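Local coordinates for protein alginate lyase (Aplysia kurodai, PDB 5GMT) that is an alginate lyase of polysaccharide lyase family 14, which probably depolymerises alginate by eliminative cleavage of its glycosidic bonds, with specificity for polymannuronate, at residues A[122-127]-A[238-243]. Numbering follows the deposited sequence.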
loop_
_atom_site.group_PDB
_atom_site.type_symbol
_atom_site.label_atom_id
_atom_site.label_comp_id
_atom_site.label_asym_id
_atom_site.label_seq_id
_atom_site.Cartn_x
_atom_site.Cartn_y
_atom_site.Cartn_z
ATOM N N GLU A 122 -0.321 6.499 17.957
ATOM C CA GLU A 122 -1.545 6.633 17.160
ATOM C C GLU A 122 -1.417 7.644 16.031
ATOM O O GLU A 122 -2.112 7.535 15.023
ATOM C CB GLU A 122 -2.722 7.034 18.055
ATOM C CG GLU A 122 -3.274 5.903 18.873
ATOM C CD GLU A 122 -3.844 4.799 18.011
ATOM O OE1 GLU A 122 -4.660 5.108 17.116
ATOM O OE2 GLU A 122 -3.470 3.630 18.216
ATOM N N GLY A 123 -0.529 8.622 16.201
ATOM C CA GLY A 123 -0.292 9.616 15.168
ATOM C C GLY A 123 0.044 8.989 13.821
ATOM O O GLY A 123 -0.228 9.558 12.779
ATOM N N ALA A 124 0.633 7.802 13.847
ATOM C CA ALA A 124 1.100 7.168 12.618
ATOM C C ALA A 124 -0.047 6.643 11.744
ATOM O O ALA A 124 0.154 6.364 10.557
ATOM C CB ALA A 124 2.067 6.044 12.959
ATOM N N TYR A 125 -1.245 6.526 12.321
ATOM C CA TYR A 125 -2.359 5.875 11.617
ATOM C C TYR A 125 -3.371 6.870 11.054
ATOM O O TYR A 125 -4.495 6.483 10.714
ATOM C CB TYR A 125 -3.086 4.887 12.550
ATOM C CG TYR A 125 -2.164 4.026 13.382
ATOM C CD1 TYR A 125 -1.148 3.284 12.785
ATOM C CD2 TYR A 125 -2.276 3.990 14.776
ATOM C CE1 TYR A 125 -0.294 2.508 13.534
ATOM C CE2 TYR A 125 -1.418 3.216 15.544
ATOM C CZ TYR A 125 -0.420 2.482 14.912
ATOM O OH TYR A 125 0.437 1.717 15.646
ATOM N N LYS A 126 -2.978 8.136 10.928
ATOM C CA LYS A 126 -3.949 9.200 10.615
ATOM C C LYS A 126 -3.866 9.725 9.183
ATOM O O LYS A 126 -4.582 10.663 8.823
ATOM C CB LYS A 126 -3.775 10.372 11.593
ATOM C CG LYS A 126 -3.902 9.971 13.061
ATOM C CD LYS A 126 -5.256 9.373 13.342
ATOM C CE LYS A 126 -5.381 8.962 14.805
ATOM N NZ LYS A 126 -6.704 8.324 15.092
ATOM N N CYS A 127 -3.007 9.130 8.360
ATOM C CA CYS A 127 -2.798 9.657 7.025
ATOM C C CYS A 127 -3.594 8.900 5.967
ATOM O O CYS A 127 -3.047 8.109 5.191
ATOM C CB CYS A 127 -1.302 9.650 6.688
ATOM S SG CYS A 127 -0.447 11.079 7.441
ATOM N N HIS A 238 9.726 7.794 11.720
ATOM C CA HIS A 238 10.405 6.710 11.014
ATOM C C HIS A 238 9.391 5.805 10.322
ATOM O O HIS A 238 8.189 5.966 10.496
ATOM C CB HIS A 238 11.263 5.889 11.981
ATOM C CG HIS A 238 12.255 6.713 12.744
ATOM N ND1 HIS A 238 13.443 7.149 12.191
ATOM C CD2 HIS A 238 12.229 7.192 14.010
ATOM C CE1 HIS A 238 14.109 7.853 13.090
ATOM N NE2 HIS A 238 13.395 7.892 14.202
ATOM N N LEU A 239 9.878 4.863 9.524
ATOM C CA LEU A 239 8.985 3.891 8.897
ATOM C C LEU A 239 8.523 2.915 9.962
ATOM O O LEU A 239 9.322 2.502 10.802
ATOM C CB LEU A 239 9.693 3.167 7.754
ATOM C CG LEU A 239 9.809 3.998 6.480
ATOM C CD1 LEU A 239 11.038 3.578 5.675
ATOM C CD2 LEU A 239 8.533 3.848 5.654
ATOM N N ARG A 240 7.240 2.552 9.936
ATOM C CA ARG A 240 6.670 1.729 11.001
ATOM C C ARG A 240 6.230 0.347 10.529
ATOM O O ARG A 240 6.178 -0.594 11.320
ATOM C CB ARG A 240 5.480 2.452 11.638
ATOM C CG ARG A 240 5.827 3.819 12.259
ATOM C CD ARG A 240 6.823 3.668 13.415
ATOM N NE ARG A 240 7.222 4.973 13.943
ATOM C CZ ARG A 240 8.309 5.184 14.676
ATOM N NH1 ARG A 240 9.105 4.168 14.997
ATOM N NH2 ARG A 240 8.606 6.415 15.076
ATOM N N GLY A 241 5.909 0.210 9.245
ATOM C CA GLY A 241 5.435 -1.073 8.771
ATOM C C GLY A 241 4.511 -0.975 7.582
ATOM O O GLY A 241 4.593 -0.027 6.812
ATOM N N MET A 242 3.612 -1.952 7.458
ATOM C CA MET A 242 2.736 -2.055 6.296
ATOM C C MET A 242 1.337 -1.540 6.592
ATOM O O MET A 242 0.721 -1.926 7.592
ATOM C CB MET A 242 2.630 -3.502 5.810
ATOM C CG MET A 242 1.674 -3.645 4.613
ATOM S SD MET A 242 1.399 -5.340 4.053
ATOM C CE MET A 242 0.765 -6.102 5.539
ATOM N N PHE A 243 0.854 -0.668 5.712
ATOM C CA PHE A 243 -0.532 -0.201 5.727
ATOM C C PHE A 243 -1.289 -1.094 4.757
ATOM O O PHE A 243 -1.268 -0.853 3.561
ATOM C CB PHE A 243 -0.573 1.301 5.368
ATOM C CG PHE A 243 -1.949 1.938 5.381
ATOM C CD1 PHE A 243 -3.046 1.296 5.924
ATOM C CD2 PHE A 243 -2.088 3.269 4.990
ATOM C CE1 PHE A 243 -4.297 1.924 5.945
ATOM C CE2 PHE A 243 -3.327 3.912 5.038
ATOM C CZ PHE A 243 -4.420 3.248 5.509
#
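Ala-124 and Arg-240 meet through aliphatic carbon alone: the methyl CB of Ala-124 faces CG of Arg-240 at 4.4 Å. The arginine chain bends twice before it straightens, with CG set opposite the backbone carbonyl carbon (chi1 -60°) and CD folded again (chi2 -63°), which presents its CG flank to the alanine and carries the guanidinium past it. That charged end is held by main-chain carbonyls, NH1 by Ser-88 O and NH2 by Gly-118 O, while CB of His-238 lies 3.9 Å above the guanidinium plane, toward its rim.

The second touch is equally light. Cys-127 O approaches CE2 of Phe-243 obliquely at 4.2 Å; with CG opposite the backbone N (chi1 -178°), the phenyl ring reaches the loop.

Only 87 Å² is buried between the segments, and the CA atoms of Ala-124 and Arg-240 stay 8.0 Å apart. Phe-116 fills in from strand 110-118, touching Ala-124, Arg-240 and Phe-243, so the denser packing lies on this buried side. Here Ala-124 CB also sits 4.2 Å above the ring plane of Tyr-125. By contrast, Glu-122 and Lys-126 are exposed and make no contact with the strand; the short 3-10 turn that begins at Glu-122 is closed by the bond from Tyr-125 N to Glu-122 O, 3.0 Å.

A disulfide from Cys-127 to Cys-136 fastens the loop to the start of the next strand, while strand 238-247 carries a classic beta bulge, in which Arg-240 and Gly-241 sit across from the single residue Phe-116. The contact places a disulfide-tied loop against a bulged strand of one antiparallel sheet in a concanavalin-like β-sandwich.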